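Local structure of transcription regulator (Lactobacillus plantarum WCFS1, 3CLK) at residues 225-229 / 230-234; 167-170 / 171-174; 191-194 / 195-198; 109-112 / 113-117; 240-243 / 244-248. The protein probably regulates transcription as a dimer of the LacI type, using a two-lobed core that resembles periplasmic binding proteins and may sense a small-molecule effector. All blocks are in the same frame, centred on the assembly; numbering follows the deposited sequence.

Contact 1: residues 225-229 / 230-234; sequences MCKIT and RPQLT
The end of the long loop between strands 216-219 and 234-237 doubles back through a cis peptide before Pro-231, bringing Cys-226 and Lys-227 beside Leu-233 and Gln-232. At its neck Leu-233 N gives a hydrogen bond to Cys-226 O at 2.9 Å, and Cys-226 SG rests 4.0 Å from Leu-233 CB. Nearer the tip, Thr-229 OG1 donates to Pro-231 O at 2.9 Å, tilted from that carbonyl's plane. Thr-229 chi1 of 59° sets the hydroxyl between its own N and carbonyl carbon, pointing across the turn. Arg-230 bends at its second and third torsions until NE meets Thr-229 O at 2.7 Å; the bond is nearly straight at 163°, and the oxygen lies close to the guanidinium plane although NE stands above the carbonyl plane. The Gln-232 amide comes in across the Lys-227 chain, but its placing as a whole is doubtful: Gln-232 NE2 is modelled 2.3 Å from Lys-227 O, too short to be trusted in detail, and 2.6 Å from Arg-230 NH2, another donor. Within the loop itself, Ile-228 O accepts from Asn-202 ND2 of the second subunit, which places this turn at the dimer interface. Backbone carbonyls are thus the main acceptors: the turn closes on its own main chain and still offers Ile-228 O to the partner subunit.

Contact 2: residues 167-170 / 171-174; sequences DYSY and TSGE
Helix 170-180 begins with an N-cap at Ser-169, itself held by an Asx turn from Asp-167. Ser-169 OG accepts from Ser-172 N at 3.2 Å, an angle of 159°, the classic capping bond for an N-H in the first turn. Behind it, Asp-167 OD1 takes Ser-169 N at 3.1 Å on the anti side of the carboxylate; the bond from Ser-169 OG to the same oxygen is modelled very short, so its detail is doubtful. Ser-172 answers in return: OG sits between its own N and carbonyl carbon, chi1 57°, and donates to Ser-169 O at 2.6 Å. One turn along, Tyr-170 and Glu-174 pass obliquely, with ring and carboxylate planes 43° apart and Tyr-170 CE2 3.3 Å from Glu-174 CD. A water joins their ends, 2.8 Å from Tyr-170 OH at the ring edge and donating to Glu-174 OE2 at 2.6 Å. The phenol has a further partner in Asn-202 ND2. Through its bond to Ser-169 N, the Asp-167 carboxylate thus positions the cap as a second shell and may polarise its hydroxyl, while the water lets Glu-174 share in the network of Tyr-170.

Contact 3: residues 191-194 / 195-198; sequences AASD and MTAI
Thr-196 reaches back to the loop before its helix, and its atoms can be taken in turn. Thr-196 CB lies 3.5 Å from both Ser-193 OG and Ser-193 O. From there the two branches part: chi1 of -69° puts Thr-196 OG1 beside the backbone N, where it comes within 3.1 Å of Ser-193 OG, while Thr-196 CG2 lies against the end of the strand, 3.9 Å from Ala-192 N and 4.1 Å from Ala-191 CB. The OG1 hydroxyl has its main partner in Ser-169 O, just before helix 170-180, and Ser-193 OG likewise bonds to Tyr-168 O. Ser-193 is the N-cap: its OG also accepts from Thr-196 N at 3.1 Å and 157°, and its carbonyl takes the next amide, Ala-197 N, at 2.8 Å. Next to Thr-196, Ala-197 CB presses on Ala-191 CB, at the end of the strand, at 3.4 Å, closer than carbon atoms usually lie, which fits a packing site where both residues have only a methyl to offer. The Asp-194 carboxylate faces other partners, bonding to Ser-219 OG and accepting from Gly-222 N and Thr-223 N. Most of the junction is buried. Strand 188-191 runs into helix 194-206 here, with helix 170-180 against Thr-196, strand 216-219 hydrogen-bonded alongside Ala-191, and the 225-234 loop over Ala-197.

Contact 4: residues 109-112 / 113-117; sequences DEDI and GYQAT
With chi1 at -165°, Asp-111 CG lies opposite its own backbone N and the carboxylate runs forward along helix 109-121; Gln-115, one turn on, has chi1 of -77° and an extended chain that swings its amide back to meet it. Gln-115 NE2 donates to Asp-111 OD2 at 2.6 Å with a bond angle of 146°. The oxygen lies close to the amide plane, yet the nitrogen comes from above the carboxylate plane, and the amide and carboxylate planes are strongly turned against each other. On the other oxygen, Asp-111 OD1 is 3.7 Å from Tyr-114 CD2, an oblique approach to the ring. Underneath, regular helical bonds hold the spacing: Gln-115 N to Asp-111 O at 2.8 Å, Tyr-114 N to Glu-110 O at 2.9 Å and Ala-116 N to Ile-112 O at 2.9 Å. The tyrosine carries its polar end away, with OH bonded to Glu-153 of helix 138-153, and Lys-149 of that helix makes a cation-pi contact with the ring and a salt bridge to Glu-110. Two kinds of polar link therefore run over this helix. The side-chain hydrogen bond between Gln-115 and Asp-111 joins two successive turns, while Tyr-114 and Glu-110 share one lysine, whose charge probably helps offset the acidic start of the helix.

Contact 5: residues 240-243 / 244-248; sequences FFQM and GVTGV
The Phe-241 ring is met obliquely by a Val-245 methyl, with Val-245 CG2 3.6 Å from Phe-241 CE2 and 3.8 Å from CD2. The amide of Gln-242 is placed differently: Thr-246 OG1 lies near its plane, and NE2 donates to that hydroxyl at 2.7 Å and 153°. Gln-242 gets there by a bend in mid-chain, chi2 53°, which folds the amide forward along the helix. Gln-242 NE2 also lies 3.8 Å from Val-245 CB, so the valine stands between ring and amide and touches both. The backbone below is regular, with Thr-246 N to Gln-242 O at 2.8 Å and 173°, and Gly-247 N to Met-243 O at 2.9 Å. Gly-244, with no side chain, sits where the turn packs closely against Phe-241 O. Gln-242 N also donates to Asp-239 OD1, just before the helix. Helix 240-256, which follows strand 234-237, lies here beside helix 22-34: Phe-240 packs on Gln-25 and Ile-26, Val-245 and Val-248 on Glu-33, and Met-243 on Ser-107 and Gln-238 in the loops.

Overall arrangement
From the N terminus, contact 4 comes first, on helix 109-121, where the chain leaves the parallel sheet after strand 104-106 and enters the second lobe. Contact 2 then starts helix 170-180, and contact 3 starts helix 194-206 after strand 188-191. Contact 1 closes the loop before strand 234-237, and contact 5 lies on helix 240-256, against helix 22-34 of the first lobe. All five run in series, none nesting or crossing. Contacts 1, 2 and 3 form a continuous patch: contact 3 touches both others, and each also reaches the second subunit. Contacts 4 and 5 lie apart, their centres about 21 Å from each other.

Contact 1: residues 225-229 / 230-234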
loop_
_atom_site.group_PDB
_atom_site.type_symbol
_atom_site.label_atom_id
_atom_site.label_comp_id
_atom_site.label_asym_id
_atom_site.label_seq_id
_atom_site.Cartn_x
_atom_site.Cartn_y
_atom_site.Cartn_z
HETATM N N MSE B 225 1.073 1.335 -7.935
HETATM C CA MSE B 225 1.815 0.120 -8.251
HETATM C C MSE B 225 2.061 -0.062 -9.756
HETATM O O MSE B 225 3.010 -0.747 -10.142
HETATM C CB MSE B 225 1.086 -1.108 -7.698
HETATM C CG MSE B 225 1.014 -1.158 -6.183
HETATM SE SE MSE B 225 2.750 -1.223 -5.322
HETATM C CE MSE B 225 2.308 -2.420 -3.883
ATOM N N CYS B 226 1.225 0.543 -10.598
ATOM C CA CYS B 226 1.392 0.423 -12.050
ATOM C C CYS B 226 2.549 1.252 -12.602
ATOM O O CYS B 226 3.056 0.971 -13.688
ATOM C CB CYS B 226 0.115 0.835 -12.789
ATOM S SG CYS B 226 -1.262 -0.315 -12.600
ATOM N N LYS B 227 2.959 2.274 -11.856
ATOM C CA LYS B 227 4.042 3.153 -12.283
ATOM C C LYS B 227 5.406 2.805 -11.698
ATOM O O LYS B 227 6.379 3.519 -11.937
ATOM C CB LYS B 227 3.693 4.608 -11.938
ATOM C CG LYS B 227 2.751 5.272 -12.938
ATOM C CD LYS B 227 3.525 5.826 -14.140
ATOM C CE LYS B 227 2.622 6.093 -15.347
ATOM N NZ LYS B 227 1.439 6.949 -15.041
ATOM N N ILE B 228 5.493 1.707 -10.953
ATOM C CA ILE B 228 6.764 1.318 -10.347
ATOM C C ILE B 228 7.416 0.083 -10.961
ATOM O O ILE B 228 8.554 -0.245 -10.630
ATOM C CB ILE B 228 6.616 1.065 -8.830
ATOM C CG1 ILE B 228 5.781 -0.194 -8.593
ATOM C CG2 ILE B 228 5.978 2.280 -8.166
ATOM C CD1 ILE B 228 5.727 -0.629 -7.142
ATOM N N THR B 229 6.703 -0.614 -11.838
ATOM C CA THR B 229 7.281 -1.791 -12.475
ATOM C C THR B 229 7.871 -1.400 -13.821
ATOM O O THR B 229 7.549 -0.348 -14.365
ATOM C CB THR B 229 6.228 -2.888 -12.711
ATOM O OG1 THR B 229 5.173 -2.370 -13.535
ATOM C CG2 THR B 229 5.649 -3.357 -11.392
ATOM N N ARG B 230 8.745 -2.246 -14.347
ATOM C CA ARG B 230 9.362 -2.007 -15.647
ATOM C C ARG B 230 9.072 -3.220 -16.524
ATOM O O ARG B 230 9.584 -4.308 -16.272
ATOM C CB ARG B 230 10.876 -1.833 -15.510
ATOM C CG ARG B 230 11.309 -0.587 -14.756
ATOM C CD ARG B 230 10.844 0.701 -15.430
ATOM N NE ARG B 230 9.658 1.244 -14.776
ATOM C CZ ARG B 230 9.447 2.538 -14.558
ATOM N NH1 ARG B 230 10.338 3.439 -14.947
ATOM N NH2 ARG B 230 8.352 2.931 -13.927
ATOM N N PRO B 231 8.259 -3.043 -17.574
ATOM C CA PRO B 231 7.615 -1.787 -17.974
ATOM C C PRO B 231 6.442 -1.382 -17.087
ATOM O O PRO B 231 5.871 -2.216 -16.384
ATOM C CB PRO B 231 7.159 -2.083 -19.397
ATOM C CG PRO B 231 6.745 -3.526 -19.301
ATOM C CD PRO B 231 7.881 -4.142 -18.487
ATOM N N GLN B 232 6.086 -0.101 -17.129
ATOM C CA GLN B 232 4.956 0.389 -16.352
ATOM C C GLN B 232 3.691 -0.241 -16.927
ATOM O O GLN B 232 3.524 -0.329 -18.144
ATOM C CB GLN B 232 4.892 1.918 -16.399
ATOM C CG GLN B 232 6.118 2.556 -15.764
ATOM C CD GLN B 232 5.911 4.006 -15.388
ATOM O OE1 GLN B 232 5.501 4.826 -16.211
ATOM N NE2 GLN B 232 6.206 4.337 -14.133
ATOM N N LEU B 233 2.802 -0.669 -16.040
ATOM C CA LEU B 233 1.576 -1.358 -16.428
ATOM C C LEU B 233 0.403 -0.552 -16.969
ATOM O O LEU B 233 -0.068 0.395 -16.333
ATOM C CB LEU B 233 1.074 -2.190 -15.245
ATOM C CG LEU B 233 1.897 -3.393 -14.793
ATOM C CD1 LEU B 233 1.521 -3.760 -13.356
ATOM C CD2 LEU B 233 1.650 -4.560 -15.736
ATOM N N THR B 234 -0.071 -0.948 -18.147
ATOM C CA THR B 234 -1.227 -0.312 -18.742
ATOM C C THR B 234 -2.353 -0.862 -17.892
ATOM O O THR B 234 -2.317 -2.027 -17.474
ATOM C CB THR B 234 -1.429 -0.738 -20.204
ATOM O OG1 THR B 234 -0.435 -0.105 -21.012
ATOM C CG2 THR B 234 -2.811 -0.329 -20.709
#

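Contact 2: residues 167-170 / 171-174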
loop_
_atom_site.group_PDB
_atom_site.type_symbol
_atom_site.label_atom_id
_atom_site.label_comp_id
_atom_site.label_asym_id
_atom_site.label_seq_id
_atom_site.Cartn_x
_atom_site.Cartn_y
_atom_site.Cartn_z
ATOM N N ASP B 167 -6.515 -15.031 -5.955
ATOM C CA ASP B 167 -7.092 -14.205 -4.913
ATOM C C ASP B 167 -6.627 -12.763 -5.002
ATOM O O ASP B 167 -6.436 -12.107 -3.975
ATOM C CB ASP B 167 -6.711 -14.772 -3.542
ATOM C CG ASP B 167 -5.212 -14.940 -3.386
ATOM O OD1 ASP B 167 -4.469 -14.311 -4.163
ATOM O OD2 ASP B 167 -4.777 -15.688 -2.489
ATOM N N TYR B 168 -6.430 -12.273 -6.224
ATOM C CA TYR B 168 -6.000 -10.892 -6.435
ATOM C C TYR B 168 -4.637 -10.536 -5.849
ATOM O O TYR B 168 -4.272 -9.367 -5.821
ATOM C CB TYR B 168 -7.018 -9.913 -5.851
ATOM C CG TYR B 168 -8.413 -10.051 -6.402
ATOM C CD1 TYR B 168 -9.359 -10.857 -5.766
ATOM C CD2 TYR B 168 -8.790 -9.380 -7.563
ATOM C CE1 TYR B 168 -10.654 -10.986 -6.278
ATOM C CE2 TYR B 168 -10.074 -9.507 -8.082
ATOM C CZ TYR B 168 -11.002 -10.311 -7.435
ATOM O OH TYR B 168 -12.275 -10.430 -7.958
ATOM N N SER B 169 -3.876 -11.526 -5.399
ATOM C CA SER B 169 -2.578 -11.235 -4.806
ATOM C C SER B 169 -1.420 -11.327 -5.799
ATOM O O SER B 169 -1.587 -11.750 -6.939
ATOM C CB SER B 169 -2.308 -12.198 -3.650
ATOM O OG SER B 169 -2.127 -13.519 -4.137
ATOM N N TYR B 170 -0.244 -10.915 -5.347
ATOM C CA TYR B 170 0.958 -10.975 -6.163
ATOM C C TYR B 170 1.283 -12.447 -6.445
ATOM O O TYR B 170 1.609 -12.818 -7.574
ATOM C CB TYR B 170 2.116 -10.327 -5.410
ATOM C CG TYR B 170 3.458 -10.499 -6.074
ATOM C CD1 TYR B 170 3.877 -9.629 -7.077
ATOM C CD2 TYR B 170 4.330 -11.509 -5.668
ATOM C CE1 TYR B 170 5.139 -9.752 -7.654
ATOM C CE2 TYR B 170 5.595 -11.640 -6.244
ATOM C CZ TYR B 170 5.988 -10.757 -7.232
ATOM O OH TYR B 170 7.242 -10.877 -7.791
ATOM N N THR B 171 1.179 -13.285 -5.417
ATOM C CA THR B 171 1.464 -14.708 -5.570
ATOM C C THR B 171 0.575 -15.388 -6.614
ATOM O O THR B 171 1.046 -16.207 -7.399
ATOM C CB THR B 171 1.319 -15.455 -4.227
ATOM O OG1 THR B 171 2.303 -14.964 -3.305
ATOM C CG2 THR B 171 1.524 -16.955 -4.422
ATOM N N SER B 172 -0.709 -15.051 -6.627
ATOM C CA SER B 172 -1.614 -15.658 -7.586
ATOM C C SER B 172 -1.207 -15.286 -9.021
ATOM O O SER B 172 -1.467 -16.030 -9.968
ATOM C CB SER B 172 -3.053 -15.234 -7.294
ATOM O OG SER B 172 -3.189 -13.828 -7.309
ATOM N N GLY B 173 -0.563 -14.133 -9.168
ATOM C CA GLY B 173 -0.107 -13.704 -10.478
ATOM C C GLY B 173 1.044 -14.598 -10.897
ATOM O O GLY B 173 1.080 -15.109 -12.018
ATOM N N GLU B 174 1.998 -14.797 -9.991
ATOM C CA GLU B 174 3.130 -15.662 -10.294
ATOM C C GLU B 174 2.663 -17.088 -10.578
ATOM O O GLU B 174 3.163 -17.742 -11.506
ATOM C CB GLU B 174 4.104 -15.725 -9.121
ATOM C CG GLU B 174 4.823 -14.440 -8.765
ATOM C CD GLU B 174 5.797 -14.683 -7.625
ATOM O OE1 GLU B 174 5.357 -15.234 -6.594
ATOM O OE2 GLU B 174 6.984 -14.341 -7.755
HETATM O O HOH W 1 8.803 -12.809 -6.588
#

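Contact 3: residues 191-194 / 195-198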
loop_
_atom_site.group_PDB
_atom_site.type_symbol
_atom_site.label_atom_id
_atom_site.label_comp_id
_atom_site.label_asym_id
_atom_site.label_seq_id
_atom_site.Cartn_x
_atom_site.Cartn_y
_atom_site.Cartn_z
ATOM N N ALA B 191 -4.825 -8.950 -15.753
ATOM C CA ALA B 191 -4.540 -9.243 -14.353
ATOM C C ALA B 191 -5.676 -8.758 -13.472
ATOM O O ALA B 191 -6.208 -7.668 -13.676
ATOM C CB ALA B 191 -3.222 -8.591 -13.933
ATOM N N ALA B 192 -6.033 -9.579 -12.490
ATOM C CA ALA B 192 -7.118 -9.268 -11.565
ATOM C C ALA B 192 -6.865 -8.020 -10.733
ATOM O O ALA B 192 -7.803 -7.409 -10.236
ATOM C CB ALA B 192 -7.365 -10.473 -10.630
ATOM N N SER B 193 -5.595 -7.649 -10.578
ATOM C CA SER B 193 -5.221 -6.484 -9.785
ATOM C C SER B 193 -3.793 -6.069 -10.138
ATOM O O SER B 193 -3.072 -6.815 -10.809
ATOM C CB SER B 193 -5.286 -6.818 -8.285
ATOM O OG SER B 193 -4.173 -7.610 -7.888
ATOM N N ASP B 194 -3.382 -4.892 -9.673
ATOM C CA ASP B 194 -2.033 -4.419 -9.960
ATOM C C ASP B 194 -0.980 -5.354 -9.368
ATOM O O ASP B 194 0.022 -5.634 -10.014
ATOM C CB ASP B 194 -1.797 -3.003 -9.417
ATOM C CG ASP B 194 -2.759 -1.973 -9.984
ATOM O OD1 ASP B 194 -3.285 -2.145 -11.112
ATOM O OD2 ASP B 194 -2.964 -0.959 -9.297
HETATM N N MSE B 195 -1.189 -5.825 -8.135
HETATM C CA MSE B 195 -0.220 -6.732 -7.518
HETATM C C MSE B 195 -0.186 -8.054 -8.291
HETATM O O MSE B 195 0.867 -8.680 -8.430
HETATM C CB MSE B 195 -0.572 -7.016 -6.047
HETATM C CG MSE B 195 -0.386 -5.835 -5.109
HETATM SE SE MSE B 195 1.443 -5.185 -5.202
HETATM C CE MSE B 195 2.377 -6.792 -4.692
ATOM N N THR B 196 -1.341 -8.495 -8.773
ATOM C CA THR B 196 -1.394 -9.734 -9.544
ATOM C C THR B 196 -0.605 -9.522 -10.842
ATOM O O THR B 196 0.160 -10.386 -11.273
ATOM C CB THR B 196 -2.865 -10.137 -9.840
ATOM O OG1 THR B 196 -3.495 -10.541 -8.613
ATOM C CG2 THR B 196 -2.928 -11.311 -10.841
ATOM N N ALA B 197 -0.764 -8.350 -11.447
ATOM C CA ALA B 197 -0.055 -8.038 -12.682
ATOM C C ALA B 197 1.456 -8.052 -12.474
ATOM O O ALA B 197 2.209 -8.485 -13.346
ATOM C CB ALA B 197 -0.492 -6.678 -13.194
ATOM N N ILE B 198 1.913 -7.584 -11.323
ATOM C CA ILE B 198 3.343 -7.569 -11.093
ATOM C C ILE B 198 3.856 -9.006 -11.005
ATOM O O ILE B 198 4.924 -9.308 -11.526
ATOM C CB ILE B 198 3.701 -6.762 -9.824
ATOM C CG1 ILE B 198 3.197 -5.323 -9.967
ATOM C CG2 ILE B 198 5.223 -6.707 -9.645
ATOM C CD1 ILE B 198 3.518 -4.451 -8.776
#

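Contact 4: residues 109-112 / 113-117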
loop_
_atom_site.group_PDB
_atom_site.type_symbol
_atom_site.label_atom_id
_atom_site.label_comp_id
_atom_site.label_asym_id
_atom_site.label_seq_id
_atom_site.Cartn_x
_atom_site.Cartn_y
_atom_site.Cartn_z
ATOM N N ASP B 109 -18.083 -3.788 -12.505
ATOM C CA ASP B 109 -17.134 -4.883 -12.669
ATOM C C ASP B 109 -17.220 -5.582 -14.009
ATOM O O ASP B 109 -16.197 -5.901 -14.608
ATOM C CB ASP B 109 -17.286 -5.903 -11.537
ATOM C CG ASP B 109 -16.739 -5.386 -10.223
ATOM O OD1 ASP B 109 -15.517 -5.136 -10.148
ATOM O OD2 ASP B 109 -17.520 -5.221 -9.271
ATOM N N GLU B 110 -18.426 -5.831 -14.497
ATOM C CA GLU B 110 -18.518 -6.488 -15.784
ATOM C C GLU B 110 -17.852 -5.617 -16.846
ATOM O O GLU B 110 -17.104 -6.117 -17.687
ATOM C CB GLU B 110 -19.975 -6.754 -16.177
ATOM C CG GLU B 110 -20.062 -7.629 -17.421
ATOM C CD GLU B 110 -21.479 -7.890 -17.889
ATOM O OE1 GLU B 110 -22.340 -8.220 -17.045
ATOM O OE2 GLU B 110 -21.721 -7.781 -19.107
ATOM N N ASP B 111 -18.116 -4.314 -16.807
ATOM C CA ASP B 111 -17.525 -3.407 -17.787
ATOM C C ASP B 111 -16.009 -3.323 -17.619
ATOM O O ASP B 111 -15.296 -3.035 -18.577
ATOM C CB ASP B 111 -18.152 -2.011 -17.688
ATOM C CG ASP B 111 -17.840 -1.147 -18.901
ATOM O OD1 ASP B 111 -18.033 -1.623 -20.036
ATOM O OD2 ASP B 111 -17.404 0.007 -18.725
ATOM N N ILE B 112 -15.510 -3.576 -16.409
ATOM C CA ILE B 112 -14.065 -3.559 -16.204
ATOM C C ILE B 112 -13.465 -4.698 -17.015
ATOM O O ILE B 112 -12.517 -4.495 -17.776
ATOM C CB ILE B 112 -13.675 -3.746 -14.716
ATOM C CG1 ILE B 112 -13.946 -2.453 -13.942
ATOM C CG2 ILE B 112 -12.190 -4.152 -14.608
ATOM C CD1 ILE B 112 -13.482 -2.480 -12.496
ATOM N N GLY B 113 -14.031 -5.892 -16.859
ATOM C CA GLY B 113 -13.540 -7.050 -17.585
ATOM C C GLY B 113 -13.698 -6.873 -19.083
ATOM O O GLY B 113 -12.852 -7.311 -19.877
ATOM N N TYR B 114 -14.796 -6.223 -19.458
ATOM C CA TYR B 114 -15.128 -5.944 -20.846
ATOM C C TYR B 114 -14.111 -4.988 -21.471
ATOM O O TYR B 114 -13.577 -5.265 -22.537
ATOM C CB TYR B 114 -16.525 -5.329 -20.923
ATOM C CG TYR B 114 -17.067 -5.145 -22.326
ATOM C CD1 TYR B 114 -17.410 -6.244 -23.120
ATOM C CD2 TYR B 114 -17.288 -3.871 -22.838
ATOM C CE1 TYR B 114 -17.972 -6.068 -24.392
ATOM C CE2 TYR B 114 -17.845 -3.684 -24.098
ATOM C CZ TYR B 114 -18.187 -4.783 -24.870
ATOM O OH TYR B 114 -18.756 -4.580 -26.111
ATOM N N GLN B 115 -13.847 -3.869 -20.805
ATOM C CA GLN B 115 -12.885 -2.892 -21.316
ATOM C C GLN B 115 -11.443 -3.406 -21.337
ATOM O O GLN B 115 -10.702 -3.163 -22.290
ATOM C CB GLN B 115 -12.961 -1.602 -20.501
ATOM C CG GLN B 115 -14.167 -0.742 -20.861
ATOM C CD GLN B 115 -14.117 0.627 -20.217
ATOM O OE1 GLN B 115 -13.110 1.328 -20.295
ATOM N NE2 GLN B 115 -15.213 1.021 -19.588
ATOM N N ALA B 116 -11.050 -4.117 -20.289
ATOM C CA ALA B 116 -9.697 -4.664 -20.206
ATOM C C ALA B 116 -9.424 -5.599 -21.381
ATOM O O ALA B 116 -8.371 -5.535 -22.028
ATOM C CB ALA B 116 -9.522 -5.425 -18.879
ATOM N N THR B 117 -10.391 -6.467 -21.649
ATOM C CA THR B 117 -10.273 -7.439 -22.720
ATOM C C THR B 117 -10.309 -6.800 -24.105
ATOM O O THR B 117 -9.504 -7.149 -24.972
ATOM C CB THR B 117 -11.381 -8.499 -22.598
ATOM O OG1 THR B 117 -11.374 -9.036 -21.268
ATOM C CG2 THR B 117 -11.148 -9.626 -23.590
#

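Contact 5: residues 240-243 / 244-248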
loop_
_atom_site.group_PDB
_atom_site.type_symbol
_atom_site.label_atom_id
_atom_site.label_comp_id
_atom_site.label_asym_id
_atom_site.label_seq_id
_atom_site.Cartn_x
_atom_site.Cartn_y
_atom_site.Cartn_z
ATOM N N PHE B 240 -11.057 5.302 -7.397
ATOM C CA PHE B 240 -11.237 5.054 -5.968
ATOM C C PHE B 240 -11.480 6.347 -5.195
ATOM O O PHE B 240 -12.322 6.401 -4.295
ATOM C CB PHE B 240 -9.999 4.356 -5.389
ATOM C CG PHE B 240 -9.695 3.019 -6.017
ATOM C CD1 PHE B 240 -10.594 1.962 -5.912
ATOM C CD2 PHE B 240 -8.495 2.811 -6.697
ATOM C CE1 PHE B 240 -10.301 0.705 -6.475
ATOM C CE2 PHE B 240 -8.195 1.564 -7.261
ATOM C CZ PHE B 240 -9.094 0.513 -7.149
ATOM N N PHE B 241 -10.728 7.385 -5.540
ATOM C CA PHE B 241 -10.858 8.666 -4.865
ATOM C C PHE B 241 -12.315 9.119 -4.908
ATOM O O PHE B 241 -12.907 9.448 -3.878
ATOM C CB PHE B 241 -9.982 9.717 -5.546
ATOM C CG PHE B 241 -9.848 10.993 -4.760
ATOM C CD1 PHE B 241 -8.867 11.121 -3.783
ATOM C CD2 PHE B 241 -10.708 12.064 -4.992
ATOM C CE1 PHE B 241 -8.738 12.302 -3.047
ATOM C CE2 PHE B 241 -10.590 13.248 -4.261
ATOM C CZ PHE B 241 -9.600 13.365 -3.287
ATOM N N GLN B 242 -12.886 9.125 -6.107
ATOM C CA GLN B 242 -14.261 9.542 -6.291
ATOM C C GLN B 242 -15.229 8.669 -5.497
ATOM O O GLN B 242 -16.240 9.159 -5.001
ATOM C CB GLN B 242 -14.630 9.512 -7.773
ATOM C CG GLN B 242 -16.019 10.073 -8.065
ATOM C CD GLN B 242 -16.209 11.470 -7.490
ATOM O OE1 GLN B 242 -15.377 12.359 -7.695
ATOM N NE2 GLN B 242 -17.309 11.670 -6.770
HETATM N N MSE B 243 -14.927 7.381 -5.382
HETATM C CA MSE B 243 -15.788 6.495 -4.616
HETATM C C MSE B 243 -15.868 7.032 -3.199
HETATM O O MSE B 243 -16.943 7.080 -2.601
HETATM C CB MSE B 243 -15.218 5.081 -4.579
HETATM C CG MSE B 243 -15.216 4.393 -5.916
HETATM SE SE MSE B 243 -14.658 2.562 -5.731
HETATM C CE MSE B 243 -14.174 2.217 -7.579
ATOM N N GLY B 244 -14.717 7.437 -2.680
ATOM C CA GLY B 244 -14.640 7.966 -1.334
ATOM C C GLY B 244 -15.354 9.291 -1.183
ATOM O O GLY B 244 -15.992 9.552 -0.156
ATOM N N VAL B 245 -15.233 10.140 -2.199
ATOM C CA VAL B 245 -15.896 11.440 -2.179
ATOM C C VAL B 245 -17.412 11.239 -2.147
ATOM O O VAL B 245 -18.098 11.749 -1.266
ATOM C CB VAL B 245 -15.532 12.273 -3.428
ATOM C CG1 VAL B 245 -16.388 13.542 -3.487
ATOM C CG2 VAL B 245 -14.061 12.632 -3.383
ATOM N N THR B 246 -17.915 10.478 -3.113
ATOM C CA THR B 246 -19.340 10.194 -3.237
ATOM C C THR B 246 -19.894 9.514 -1.986
ATOM O O THR B 246 -21.001 9.830 -1.526
ATOM C CB THR B 246 -19.604 9.296 -4.463
ATOM O OG1 THR B 246 -19.024 9.904 -5.627
ATOM C CG2 THR B 246 -21.096 9.115 -4.694
ATOM N N GLY B 247 -19.121 8.585 -1.434
ATOM C CA GLY B 247 -19.552 7.889 -0.239
ATOM C C GLY B 247 -19.926 8.859 0.865
ATOM O O GLY B 247 -20.994 8.755 1.453
ATOM N N VAL B 248 -19.048 9.812 1.147
ATOM C CA VAL B 248 -19.326 10.793 2.181
ATOM C C VAL B 248 -20.535 11.661 1.820
ATOM O O VAL B 248 -21.263 12.108 2.699
ATOM C CB VAL B 248 -18.106 11.702 2.434
ATOM C CG1 VAL B 248 -18.466 12.802 3.424
ATOM C CG2 VAL B 248 -16.955 10.873 2.975
#